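Agmatinase (Deinococcus radiodurans, PDB 1WOG) probably hydrolyses agmatine to putrescine and urea, as a member of the arginase family that works with two manganese ions per subunit. Local coordinates at residues 36-41 against 118-123; 139-144 against 176-181; 146-151 against 192-197; 227-232 against 271-276. All coordinates share one frame; numbering follows the deposited sequence.

Contact 1: 36-41 against 118-123. With MN (manganese (II) ion), chain G.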
loop_
_atom_site.group_PDB
_atom_site.type_symbol
_atom_site.label_atom_id
_atom_site.label_comp_id
_atom_site.label_asym_id
_atom_site.label_seq_id
_atom_site.Cartn_x
_atom_site.Cartn_y
_atom_site.Cartn_z
ATOM N N VAL A 36 24.856 5.121 -5.584
ATOM C CA VAL A 36 25.068 6.152 -4.579
ATOM C C VAL A 36 23.734 6.320 -3.855
ATOM O O VAL A 36 22.943 7.207 -4.188
ATOM C CB VAL A 36 25.470 7.488 -5.225
ATOM C CG1 VAL A 36 25.892 8.482 -4.140
ATOM C CG2 VAL A 36 26.600 7.268 -6.219
ATOM N N PRO A 37 23.467 5.457 -2.862
ATOM C CA PRO A 37 22.234 5.463 -2.068
ATOM C C PRO A 37 22.195 6.598 -1.055
ATOM O O PRO A 37 22.129 6.375 0.151
ATOM C CB PRO A 37 22.244 4.081 -1.421
ATOM C CG PRO A 37 23.693 3.845 -1.181
ATOM C CD PRO A 37 24.346 4.341 -2.457
ATOM N N PHE A 38 22.209 7.817 -1.581
ATOM C CA PHE A 38 22.221 9.037 -0.782
ATOM C C PHE A 38 20.972 9.867 -1.088
ATOM O O PHE A 38 20.743 10.237 -2.241
ATOM C CB PHE A 38 23.489 9.822 -1.153
ATOM C CG PHE A 38 23.684 11.100 -0.386
ATOM C CD1 PHE A 38 24.530 11.140 0.718
ATOM C CD2 PHE A 38 23.059 12.275 -0.795
ATOM C CE1 PHE A 38 24.755 12.334 1.403
ATOM C CE2 PHE A 38 23.276 13.476 -0.119
ATOM C CZ PHE A 38 24.128 13.502 0.981
ATOM N N ASP A 39 20.160 10.157 -0.072
ATOM C CA ASP A 39 18.962 10.960 -0.298
ATOM C C ASP A 39 18.661 11.959 0.811
ATOM O O ASP A 39 17.533 12.442 0.920
ATOM C CB ASP A 39 17.726 10.067 -0.523
ATOM C CG ASP A 39 17.272 9.328 0.735
ATOM O OD1 ASP A 39 17.766 9.632 1.844
ATOM O OD2 ASP A 39 16.394 8.435 0.612
ATOM N N ILE A 40 19.659 12.293 1.622
ATOM C CA ILE A 40 19.408 13.225 2.712
ATOM C C ILE A 40 19.478 14.692 2.306
ATOM O O ILE A 40 19.298 15.580 3.142
ATOM C CB ILE A 40 20.369 12.983 3.902
ATOM C CG1 ILE A 40 21.824 13.123 3.451
ATOM C CG2 ILE A 40 20.105 11.607 4.507
ATOM C CD1 ILE A 40 22.823 13.108 4.606
ATOM N N ALA A 41 19.716 14.953 1.024
ATOM C CA ALA A 41 19.809 16.329 0.554
ATOM C C ALA A 41 18.523 16.850 -0.077
ATOM O O ALA A 41 18.398 18.049 -0.315
ATOM C CB ALA A 41 20.972 16.471 -0.438
ATOM N N GLY A 118 21.552 6.982 -8.596
ATOM C CA GLY A 118 21.291 7.752 -7.386
ATOM C C GLY A 118 20.114 7.123 -6.654
ATOM O O GLY A 118 19.546 6.155 -7.165
ATOM N N GLY A 119 19.709 7.651 -5.494
ATOM C CA GLY A 119 20.324 8.823 -4.894
ATOM C C GLY A 119 19.618 10.087 -5.354
ATOM O O GLY A 119 19.107 10.120 -6.476
ATOM N N ASP A 120 19.562 11.121 -4.512
ATOM C CA ASP A 120 18.915 12.358 -4.941
ATOM C C ASP A 120 19.850 13.080 -5.908
ATOM O O ASP A 120 20.995 12.666 -6.096
ATOM C CB ASP A 120 18.502 13.250 -3.743
ATOM C CG ASP A 120 19.677 13.749 -2.918
ATOM O OD1 ASP A 120 20.631 14.317 -3.494
ATOM O OD2 ASP A 120 19.627 13.590 -1.673
ATOM N N HIS A 121 19.376 14.146 -6.538
ATOM C CA HIS A 121 20.196 14.834 -7.527
ATOM C C HIS A 121 21.483 15.475 -7.021
ATOM O O HIS A 121 22.370 15.802 -7.818
ATOM C CB HIS A 121 19.356 15.875 -8.278
ATOM C CG HIS A 121 19.669 15.949 -9.741
ATOM N ND1 HIS A 121 18.763 16.397 -10.678
ATOM C CD2 HIS A 121 20.780 15.593 -10.430
ATOM C CE1 HIS A 121 19.301 16.310 -11.883
ATOM N NE2 HIS A 121 20.523 15.824 -11.761
ATOM N N SER A 122 21.609 15.640 -5.709
ATOM C CA SER A 122 22.820 16.252 -5.179
ATOM C C SER A 122 24.052 15.404 -5.494
ATOM O O SER A 122 25.167 15.925 -5.529
ATOM C CB SER A 122 22.710 16.461 -3.663
ATOM O OG SER A 122 22.987 15.264 -2.947
ATOM N N VAL A 123 23.856 14.108 -5.738
ATOM C CA VAL A 123 24.987 13.228 -6.036
ATOM C C VAL A 123 25.688 13.549 -7.358
ATOM O O VAL A 123 26.833 13.139 -7.566
ATOM C CB VAL A 123 24.568 11.730 -6.060
ATOM C CG1 VAL A 123 23.840 11.364 -4.768
ATOM C CG2 VAL A 123 23.705 11.441 -7.278
HETATM MN MN MN G . 16.987 17.357 -10.479
#
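Asp-120 turns its carboxylate toward the 36-41 loop and uses its two oxygens for different tasks. OD2 reaches across and accepts the backbone N of Ala-41 at 3.0 Å, on its syn side but 28° out of the carboxylate plane. OD1 turns back to its own segment, taking Ser-122 OG at 2.6 Å on the syn lone pair and Ser-122 N on the anti one. The latter bond closes an Asx turn. With chi1 of 64°, CG sits between the backbone N and the carbonyl carbon, which lets OD1 fold back over the following residues. Three bonds thus fix the rotation of a buried acid.

The Phe-38 ring passes Asp-120 obliquely, its plane 76° from the carboxylate, and brings CE2 to within 3.4 Å of Ser-122 OG. Its own carbonyl O receives Asp-120 N at 2.7 Å. Beyond the ring the contact becomes apolar. Val-36 and Val-123 meet tip to tip, CG1 to CG1 at 3.6 Å, and Phe-38 CB leans on the same Val-123 methyl. Gly-119, entered through a cis peptide, lies so close to the Val-36 carbonyl that a CB there would collide with it.

His-121 points away from all this, and its ND1 binds a manganese ion at 2.0 Å. The two loops leave the C-terminal ends of the adjacent parallel strands 31-36 and 114-118, as metal-site loops do in the arginase fold, and their packing is consistent with a role in fixing the turn that carries His-121.

Contact 2: 139-144 against 176-181. With MN (manganese (II) ion), chain H; MN (manganese (II) ion), chain G.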
loop_
_atom_site.group_PDB
_atom_site.type_symbol
_atom_site.label_atom_id
_atom_site.label_comp_id
_atom_site.label_asym_id
_atom_site.label_seq_id
_atom_site.Cartn_x
_atom_site.Cartn_y
_atom_site.Cartn_z
ATOM N N VAL A 139 26.822 18.891 -20.288
ATOM C CA VAL A 139 25.869 18.045 -19.582
ATOM C C VAL A 139 24.509 18.201 -20.246
ATOM O O VAL A 139 24.087 19.315 -20.561
ATOM C CB VAL A 139 25.699 18.433 -18.082
ATOM C CG1 VAL A 139 24.493 17.678 -17.487
ATOM C CG2 VAL A 139 26.954 18.087 -17.294
ATOM N N VAL A 140 23.844 17.074 -20.487
ATOM C CA VAL A 140 22.496 17.075 -21.050
ATOM C C VAL A 140 21.669 16.534 -19.896
ATOM O O VAL A 140 21.806 15.380 -19.500
ATOM C CB VAL A 140 22.375 16.156 -22.276
ATOM C CG1 VAL A 140 20.910 15.968 -22.643
ATOM C CG2 VAL A 140 23.119 16.782 -23.451
ATOM N N GLN A 141 20.826 17.393 -19.348
ATOM C CA GLN A 141 20.018 17.057 -18.186
ATOM C C GLN A 141 18.511 17.017 -18.450
ATOM O O GLN A 141 17.946 17.979 -18.966
ATOM C CB GLN A 141 20.350 18.090 -17.094
ATOM C CG GLN A 141 19.308 18.309 -16.011
ATOM C CD GLN A 141 19.605 19.551 -15.175
ATOM O OE1 GLN A 141 20.381 20.422 -15.586
ATOM N NE2 GLN A 141 18.974 19.649 -14.010
ATOM N N LEU A 142 17.872 15.896 -18.112
ATOM C CA LEU A 142 16.419 15.771 -18.254
ATOM C C LEU A 142 15.920 16.049 -16.842
ATOM O O LEU A 142 16.337 15.380 -15.900
ATOM C CB LEU A 142 16.023 14.357 -18.681
ATOM C CG LEU A 142 16.523 13.902 -20.056
ATOM C CD1 LEU A 142 15.919 12.557 -20.387
ATOM C CD2 LEU A 142 16.147 14.919 -21.118
ATOM N N ASP A 143 15.020 17.012 -16.686
ATOM C CA ASP A 143 14.589 17.368 -15.335
ATOM C C ASP A 143 13.433 18.340 -15.413
ATOM O O ASP A 143 13.329 19.111 -16.365
ATOM C CB ASP A 143 15.768 18.069 -14.631
ATOM C CG ASP A 143 15.722 17.976 -13.113
ATOM O OD1 ASP A 143 14.632 18.076 -12.513
ATOM O OD2 ASP A 143 16.810 17.825 -12.517
ATOM N N ALA A 144 12.567 18.310 -14.408
ATOM C CA ALA A 144 11.468 19.250 -14.350
ATOM C C ALA A 144 12.039 20.500 -13.687
ATOM O O ALA A 144 11.463 21.574 -13.786
ATOM C CB ALA A 144 10.327 18.688 -13.500
ATOM N N ILE A 176 25.587 23.392 -20.112
ATOM C CA ILE A 176 24.553 22.466 -19.679
ATOM C C ILE A 176 23.296 22.736 -20.492
ATOM O O ILE A 176 22.916 23.886 -20.713
ATOM C CB ILE A 176 24.180 22.625 -18.180
ATOM C CG1 ILE A 176 25.398 22.358 -17.292
ATOM C CG2 ILE A 176 23.061 21.631 -17.817
ATOM C CD1 ILE A 176 25.114 22.539 -15.801
ATOM N N THR A 177 22.668 21.664 -20.958
ATOM C CA THR A 177 21.427 21.762 -21.701
ATOM C C THR A 177 20.420 21.047 -20.810
ATOM O O THR A 177 20.576 19.857 -20.540
ATOM C CB THR A 177 21.503 21.025 -23.055
ATOM O OG1 THR A 177 22.521 21.624 -23.865
ATOM C CG2 THR A 177 20.165 21.108 -23.784
ATOM N N THR A 178 19.414 21.771 -20.333
ATOM C CA THR A 178 18.407 21.167 -19.469
ATOM C C THR A 178 17.073 21.120 -20.192
ATOM O O THR A 178 16.575 22.145 -20.662
ATOM C CB THR A 178 18.269 21.955 -18.160
ATOM O OG1 THR A 178 19.555 22.042 -17.529
ATOM C CG2 THR A 178 17.305 21.252 -17.217
ATOM N N VAL A 179 16.490 19.925 -20.277
ATOM C CA VAL A 179 15.227 19.754 -20.989
ATOM C C VAL A 179 14.124 19.191 -20.107
ATOM O O VAL A 179 14.346 18.226 -19.381
ATOM C CB VAL A 179 15.406 18.800 -22.204
ATOM C CG1 VAL A 179 14.142 18.786 -23.053
ATOM C CG2 VAL A 179 16.599 19.231 -23.035
ATOM N N GLY A 180 12.939 19.799 -20.180
ATOM C CA GLY A 180 11.797 19.333 -19.405
ATOM C C GLY A 180 11.278 20.271 -18.326
ATOM O O GLY A 180 10.276 19.967 -17.679
ATOM N N LEU A 181 11.932 21.417 -18.145
ATOM C CA LEU A 181 11.528 22.367 -17.106
ATOM C C LEU A 181 10.063 22.780 -17.158
ATOM O O LEU A 181 9.516 23.069 -18.227
ATOM C CB LEU A 181 12.410 23.623 -17.148
ATOM C CG LEU A 181 13.915 23.439 -16.923
ATOM C CD1 LEU A 181 14.557 24.803 -16.714
ATOM C CD2 LEU A 181 14.163 22.560 -15.705
HETATM MN MN MN H . 13.798 17.327 -10.620
HETATM MN MN MN G . 16.987 17.357 -10.479
HETATM O O HOH W 1 24.920 20.503 -23.362
#
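Gln-141 and Thr-178 stand side by side on neighbouring strands, which run parallel at an axis angle of 15°. The backbone bonds follow the parallel pattern, one residue of one strand bonding to two of the other. Thr-177 gives its N to Val-139 O and its O to Gln-141 N, the latter at 2.7 Å; Val-179 likewise gives N to Gln-141 O and O to Asp-143 N. A water joins Val-139 O to Thr-177 OG1.

Among side chains, Gln-141, with CG anti to the backbone N (chi1 157°) and an extended chain beyond, carries its amide alongside Thr-178 to Asp-143. Thr-178 OG1 donates to OE1 at 2.7 Å from 58° above the carbonyl plane, while Gln-141 NE2 donates to Asp-143 OD2 at 3.2 Å and also to Leu-146 O. A leucine here would probably leave Thr-178 OG1 without this acceptor and free the Asp-143 carboxylate of one restraint.

The metal bonds follow. Asp-143 bridges both manganese ions, OD1 to one at 2.2 Å and OD2 to the other at 2.1 Å, which makes Gln-141 a second-shell residue that probably helps to position Asp-143.

One apolar pair lies on each face. Val-139 CB meets Ile-176 CG1 at 4.0 Å on the Gln-141 face; Leu-142 CD2 meets Val-179 CB on the other.

The strands belong to the beta-alpha-beta unit made with helix 162-169, whose Phe-163 packs on Val-139, Gln-141 and Ile-176. Helix 251-264 lies against Leu-142 and Val-179 on the opposite face, and strands 223-229 and 200-203 flank the pair.

Contact 3: 146-151 against 192-197. With MN (manganese (II) ion), chain G; 16D (hexane-1,6-diamine), chain I.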
loop_
_atom_site.group_PDB
_atom_site.type_symbol
_atom_site.label_atom_id
_atom_site.label_comp_id
_atom_site.label_asym_id
_atom_site.label_seq_id
_atom_site.Cartn_x
_atom_site.Cartn_y
_atom_site.Cartn_z
ATOM N N LEU A 146 15.656 23.035 -12.589
ATOM C CA LEU A 146 16.957 23.476 -13.091
ATOM C C LEU A 146 18.142 22.996 -12.252
ATOM O O LEU A 146 19.173 22.616 -12.798
ATOM C CB LEU A 146 16.982 25.009 -13.208
ATOM C CG LEU A 146 18.207 25.620 -13.902
ATOM C CD1 LEU A 146 18.268 25.152 -15.351
ATOM C CD2 LEU A 146 18.122 27.142 -13.840
ATOM N N ASP A 147 17.990 23.011 -10.930
ATOM C CA ASP A 147 19.053 22.578 -10.022
ATOM C C ASP A 147 20.356 23.360 -10.196
ATOM O O ASP A 147 21.453 22.784 -10.188
ATOM C CB ASP A 147 19.326 21.077 -10.189
ATOM C CG ASP A 147 18.141 20.218 -9.772
ATOM O OD1 ASP A 147 17.227 20.748 -9.110
ATOM O OD2 ASP A 147 18.126 19.015 -10.094
ATOM N N PHE A 148 20.233 24.675 -10.338
ATOM C CA PHE A 148 21.399 25.540 -10.497
ATOM C C PHE A 148 21.382 26.629 -9.418
ATOM O O PHE A 148 21.911 27.727 -9.610
ATOM C CB PHE A 148 21.399 26.187 -11.886
ATOM C CG PHE A 148 22.759 26.645 -12.335
ATOM C CD1 PHE A 148 23.777 25.722 -12.540
ATOM C CD2 PHE A 148 23.033 27.997 -12.521
ATOM C CE1 PHE A 148 25.056 26.139 -12.921
ATOM C CE2 PHE A 148 24.303 28.420 -12.900
ATOM C CZ PHE A 148 25.315 27.490 -13.098
ATOM N N THR A 149 20.775 26.306 -8.282
ATOM C CA THR A 149 20.670 27.241 -7.163
ATOM C C THR A 149 21.949 27.295 -6.329
ATOM O O THR A 149 22.630 26.287 -6.146
ATOM C CB THR A 149 19.482 26.853 -6.254
ATOM O OG1 THR A 149 18.258 27.126 -6.945
ATOM C CG2 THR A 149 19.511 27.633 -4.939
ATOM N N ASP A 150 22.278 28.483 -5.830
ATOM C CA ASP A 150 23.468 28.650 -5.010
ATOM C C ASP A 150 23.173 28.084 -3.620
ATOM O O ASP A 150 23.740 27.072 -3.228
ATOM C CB ASP A 150 23.845 30.136 -4.927
ATOM C CG ASP A 150 25.107 30.376 -4.117
ATOM O OD1 ASP A 150 25.744 29.392 -3.678
ATOM O OD2 ASP A 150 25.460 31.559 -3.922
ATOM N N THR A 151 22.276 28.733 -2.883
ATOM C CA THR A 151 21.914 28.266 -1.545
ATOM C C THR A 151 20.408 28.086 -1.425
ATOM O O THR A 151 19.634 28.865 -1.981
ATOM C CB THR A 151 22.347 29.252 -0.442
ATOM O OG1 THR A 151 23.758 29.476 -0.517
ATOM C CG2 THR A 151 22.012 28.683 0.920
ATOM N N ALA A 192 18.676 33.016 -14.257
ATOM C CA ALA A 192 19.438 34.094 -14.883
ATOM C C ALA A 192 20.934 33.778 -14.922
ATOM O O ALA A 192 21.605 34.070 -15.915
ATOM C CB ALA A 192 19.192 35.412 -14.149
ATOM N N ALA A 193 21.455 33.185 -13.851
ATOM C CA ALA A 193 22.870 32.830 -13.802
ATOM C C ALA A 193 23.153 31.784 -14.878
ATOM O O ALA A 193 24.124 31.894 -15.629
ATOM C CB ALA A 193 23.234 32.277 -12.422
ATOM N N ALA A 194 22.300 30.768 -14.961
ATOM C CA ALA A 194 22.487 29.731 -15.972
ATOM C C ALA A 194 22.482 30.352 -17.371
ATOM O O ALA A 194 23.345 30.043 -18.193
ATOM C CB ALA A 194 21.387 28.672 -15.861
ATOM N N ARG A 195 21.516 31.227 -17.643
ATOM C CA ARG A 195 21.434 31.862 -18.958
ATOM C C ARG A 195 22.645 32.748 -19.243
ATOM O O ARG A 195 23.167 32.760 -20.362
ATOM C CB ARG A 195 20.153 32.699 -19.091
ATOM C CG ARG A 195 18.857 31.892 -19.125
ATOM C CD ARG A 195 17.664 32.810 -19.378
ATOM N NE ARG A 195 16.380 32.110 -19.336
ATOM C CZ ARG A 195 15.989 31.203 -20.224
ATOM N NH1 ARG A 195 16.779 30.872 -21.239
ATOM N NH2 ARG A 195 14.797 30.632 -20.099
ATOM N N ALA A 196 23.089 33.493 -18.236
ATOM C CA ALA A 196 24.232 34.383 -18.406
ATOM C C ALA A 196 25.511 33.601 -18.684
ATOM O O ALA A 196 26.467 34.149 -19.233
ATOM C CB ALA A 196 24.408 35.263 -17.168
ATOM N N ARG A 197 25.524 32.326 -18.299
ATOM C CA ARG A 197 26.680 31.456 -18.520
ATOM C C ARG A 197 26.591 30.759 -19.877
ATOM O O ARG A 197 27.490 30.009 -20.257
ATOM C CB ARG A 197 26.772 30.383 -17.433
ATOM C CG ARG A 197 27.110 30.898 -16.052
ATOM C CD ARG A 197 27.124 29.750 -15.063
ATOM N NE ARG A 197 28.164 28.782 -15.382
ATOM C CZ ARG A 197 29.337 28.711 -14.762
ATOM N NH1 ARG A 197 29.625 29.552 -13.777
ATOM N NH2 ARG A 197 30.226 27.801 -15.136
HETATM MN MN MN G . 16.987 17.357 -10.479
HETATM N N1 16D I . 16.259 23.972 -9.017
HETATM C C1 16D I . 15.559 24.064 -7.691
HETATM C C2 16D I . 14.721 22.793 -7.425
HETATM C C3 16D I . 15.461 21.541 -7.777
HETATM C C4 16D I . 15.022 20.341 -7.037
HETATM C C5 16D I . 15.853 19.233 -7.490
HETATM C C6 16D I . 15.433 18.037 -7.865
HETATM N N2 16D I . 14.237 17.640 -7.455
#
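Asp-147 OD2 binds a manganese ion at 2.0 Å, while its neighbours in sequence, Leu-146 and Phe-148, press on helix 188-196. The stretch from Asp-143 through His-145 to Asp-147 is the metal-binding loop of the arginase fold, placed after strand 137-142, and the contact seats the back of that loop on a helix. Asp-147 itself does not touch the helix.

The packing rests on small against large. Phe-148 holds CG anti to its N, chi1 -158°, which swings the ring out to the helix. Its CD2 lies 3.8 Å from Ala-194 CB, and Ala-193 CB comes up to the ring edge near its plane, 4.0 Å from CE2. Leu-146 CD2 touches that same Ala-194 methyl from the loop side, at 4.1 Å. A serine in place of Phe-148 would probably leave a gap beside Ala-193 and Ala-194 and let the loop shift against the helix.

Phe-163 and Cys-167 of helix 162-169 pack on Phe-148 as well, and His-199 meets its ring edge-to-face. At the exposed end, Arg-197 bends at chi3, and its guanidinium plane is oblique, 61° from the ring. Its nearest atom is CD, 3.5 Å from Phe-148 CZ at the ring's edge.

Contact 4: 227-232 against 271-276. With MN (manganese (II) ion), chain H; MN (manganese (II) ion), chain G; 16D (hexane-1,6-diamine), chain I.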
loop_
_atom_site.group_PDB
_atom_site.type_symbol
_atom_site.label_atom_id
_atom_site.label_comp_id
_atom_site.label_asym_id
_atom_site.label_seq_id
_atom_site.Cartn_x
_atom_site.Cartn_y
_atom_site.Cartn_z
ATOM N N SER A 227 22.546 13.387 -17.378
ATOM C CA SER A 227 22.013 13.404 -16.024
ATOM C C SER A 227 20.501 13.299 -16.156
ATOM O O SER A 227 19.835 14.250 -16.568
ATOM C CB SER A 227 22.382 14.689 -15.281
ATOM O OG SER A 227 21.959 14.584 -13.934
ATOM N N VAL A 228 19.963 12.131 -15.818
ATOM C CA VAL A 228 18.528 11.905 -15.919
ATOM C C VAL A 228 17.830 11.905 -14.563
ATOM O O VAL A 228 18.017 10.996 -13.750
ATOM C CB VAL A 228 18.228 10.560 -16.631
ATOM C CG1 VAL A 228 16.714 10.372 -16.801
ATOM C CG2 VAL A 228 18.926 10.529 -17.987
ATOM N N ASP A 229 17.046 12.950 -14.324
ATOM C CA ASP A 229 16.255 13.076 -13.102
ATOM C C ASP A 229 14.904 12.513 -13.536
ATOM O O ASP A 229 14.269 13.061 -14.439
ATOM C CB ASP A 229 16.104 14.553 -12.719
ATOM C CG ASP A 229 15.257 14.752 -11.474
ATOM O OD1 ASP A 229 14.349 13.934 -11.228
ATOM O OD2 ASP A 229 15.488 15.744 -10.755
ATOM N N VAL A 230 14.460 11.428 -12.913
ATOM C CA VAL A 230 13.198 10.817 -13.314
ATOM C C VAL A 230 11.986 11.745 -13.266
ATOM O O VAL A 230 10.994 11.492 -13.968
ATOM C CB VAL A 230 12.881 9.535 -12.480
ATOM C CG1 VAL A 230 14.085 8.609 -12.472
ATOM C CG2 VAL A 230 12.494 9.904 -11.060
ATOM N N ASP A 231 12.036 12.812 -12.463
ATOM C CA ASP A 231 10.870 13.691 -12.420
ATOM C C ASP A 231 10.729 14.540 -13.681
ATOM O O ASP A 231 9.781 15.322 -13.819
ATOM C CB ASP A 231 10.815 14.557 -11.134
ATOM C CG ASP A 231 11.944 15.573 -11.019
ATOM O OD1 ASP A 231 12.408 16.113 -12.041
ATOM O OD2 ASP A 231 12.339 15.852 -9.867
ATOM N N GLY A 232 11.661 14.365 -14.614
ATOM C CA GLY A 232 11.567 15.073 -15.878
ATOM C C GLY A 232 10.429 14.400 -16.638
ATOM O O GLY A 232 9.752 15.011 -17.467
ATOM N N ASP A 271 23.975 9.423 -15.233
ATOM C CA ASP A 271 23.446 9.151 -13.911
ATOM C C ASP A 271 21.927 9.159 -13.990
ATOM O O ASP A 271 21.333 9.794 -14.869
ATOM C CB ASP A 271 23.991 10.101 -12.815
ATOM C CG ASP A 271 23.531 11.549 -12.948
ATOM O OD1 ASP A 271 22.365 11.820 -13.313
ATOM O OD2 ASP A 271 24.358 12.431 -12.627
ATOM N N LEU A 272 21.315 8.386 -13.103
ATOM C CA LEU A 272 19.866 8.229 -13.035
ATOM C C LEU A 272 19.551 8.541 -11.583
ATOM O O LEU A 272 19.895 7.760 -10.687
ATOM C CB LEU A 272 19.501 6.779 -13.364
ATOM C CG LEU A 272 18.046 6.394 -13.656
ATOM C CD1 LEU A 272 17.155 6.633 -12.447
ATOM C CD2 LEU A 272 17.581 7.203 -14.847
ATOM N N VAL A 273 18.904 9.679 -11.358
ATOM C CA VAL A 273 18.600 10.130 -10.002
ATOM C C VAL A 273 17.132 10.418 -9.701
ATOM O O VAL A 273 16.288 10.456 -10.596
ATOM C CB VAL A 273 19.399 11.414 -9.677
ATOM C CG1 VAL A 273 20.895 11.163 -9.850
ATOM C CG2 VAL A 273 18.950 12.546 -10.593
ATOM N N GLU A 274 16.864 10.621 -8.414
ATOM C CA GLU A 274 15.548 10.947 -7.861
ATOM C C GLU A 274 14.456 9.877 -7.939
ATOM O O GLU A 274 13.283 10.159 -7.699
ATOM C CB GLU A 274 15.030 12.266 -8.459
ATOM C CG GLU A 274 15.877 13.514 -8.122
ATOM C CD GLU A 274 15.871 13.905 -6.639
ATOM O OE1 GLU A 274 15.108 13.315 -5.848
ATOM O OE2 GLU A 274 16.634 14.827 -6.263
ATOM N N LEU A 275 14.824 8.643 -8.258
ATOM C CA LEU A 275 13.827 7.580 -8.295
ATOM C C LEU A 275 13.526 7.241 -6.825
ATOM O O LEU A 275 14.449 7.120 -6.019
ATOM C CB LEU A 275 14.405 6.343 -8.994
ATOM C CG LEU A 275 13.515 5.274 -9.638
ATOM C CD1 LEU A 275 14.179 3.916 -9.413
ATOM C CD2 LEU A 275 12.114 5.276 -9.078
ATOM N N ALA A 276 12.245 7.116 -6.482
ATOM C CA ALA A 276 11.813 6.772 -5.128
ATOM C C ALA A 276 10.849 5.592 -5.266
ATOM O O ALA A 276 9.647 5.777 -5.423
ATOM C CB ALA A 276 11.098 7.963 -4.465
HETATM MN MN MN H . 13.798 17.327 -10.620
HETATM MN MN MN G . 16.987 17.357 -10.479
HETATM N N1 16D I . 16.259 23.972 -9.017
HETATM C C1 16D I . 15.559 24.064 -7.691
HETATM C C2 16D I . 14.721 22.793 -7.425
HETATM C C3 16D I . 15.461 21.541 -7.777
HETATM C C4 16D I . 15.022 20.341 -7.037
HETATM C C5 16D I . 15.853 19.233 -7.490
HETATM C C6 16D I . 15.433 18.037 -7.865
HETATM N N2 16D I . 14.237 17.640 -7.455
#
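Ser-227 and Asp-271 lie opposite each other in register, and their side chains bond. Ser-227 OG, anti to the backbone N (chi1 -174°), donates to Asp-271 OD1 at 2.9 Å on the syn lone pair and is also bonded to His-121 NE2, while Asp-271 OD2 has Tyr-225 and Ser-124 as partners. A chain runs from a buried acid through a hydroxyl to a metal-binding imidazole.

Between the backbones, parallel strands bond in the usual staggered way: Val-228 N to Asp-271 O, Val-273 N to Val-228 O at 2.9 Å, and Val-230 N to Val-273 O. On the other face Leu-272 divides its methyls, CD2 against Val-228 CG1 at 3.8 Å and CD1 against Val-230 CG1 at 3.7 Å.

The metal bonds gather at the C-terminal end of the strand. Asp-229 OD2 bridges both manganese ions, at 2.2 and 2.3 Å, and Asp-231 grips one of them with both oxygens. Asp-229 OD1 accepts Asp-231 N, an Asx turn. Glu-274 CB and CG lie against Asp-229, and Glu-274 OE2 accepts from His-121 N. Two metal-binding aspartates separated by a single residue, at the end of a parallel strand and just beyond it, fit the Asp-x-Asp pattern of the arginase family.

How the contacts relate
The four contacts illustrate how one parallel sheet builds a two-metal site from loops at its strand ends. The manganese ion bound by His-121 of contact 1 is also held by Asp-143 of contact 2, Asp-147 of contact 3 and Asp-229 of contact 4; the second is shared by contacts 2 and 4. Contacts 1 and 4, their centres 10 Å apart, are probably joined by a hydrogen bond from Gly-118 N to Leu-272 O, 2.8 Å. Contacts 2 and 4 probably bond at Leu-142 O and Asp-229 N, 3.0 Å apart, across adjacent strands. Contact 3, about 19 Å from contact 4 between centres, lies furthest out, yet both border the bound hexane-1,6-diamine.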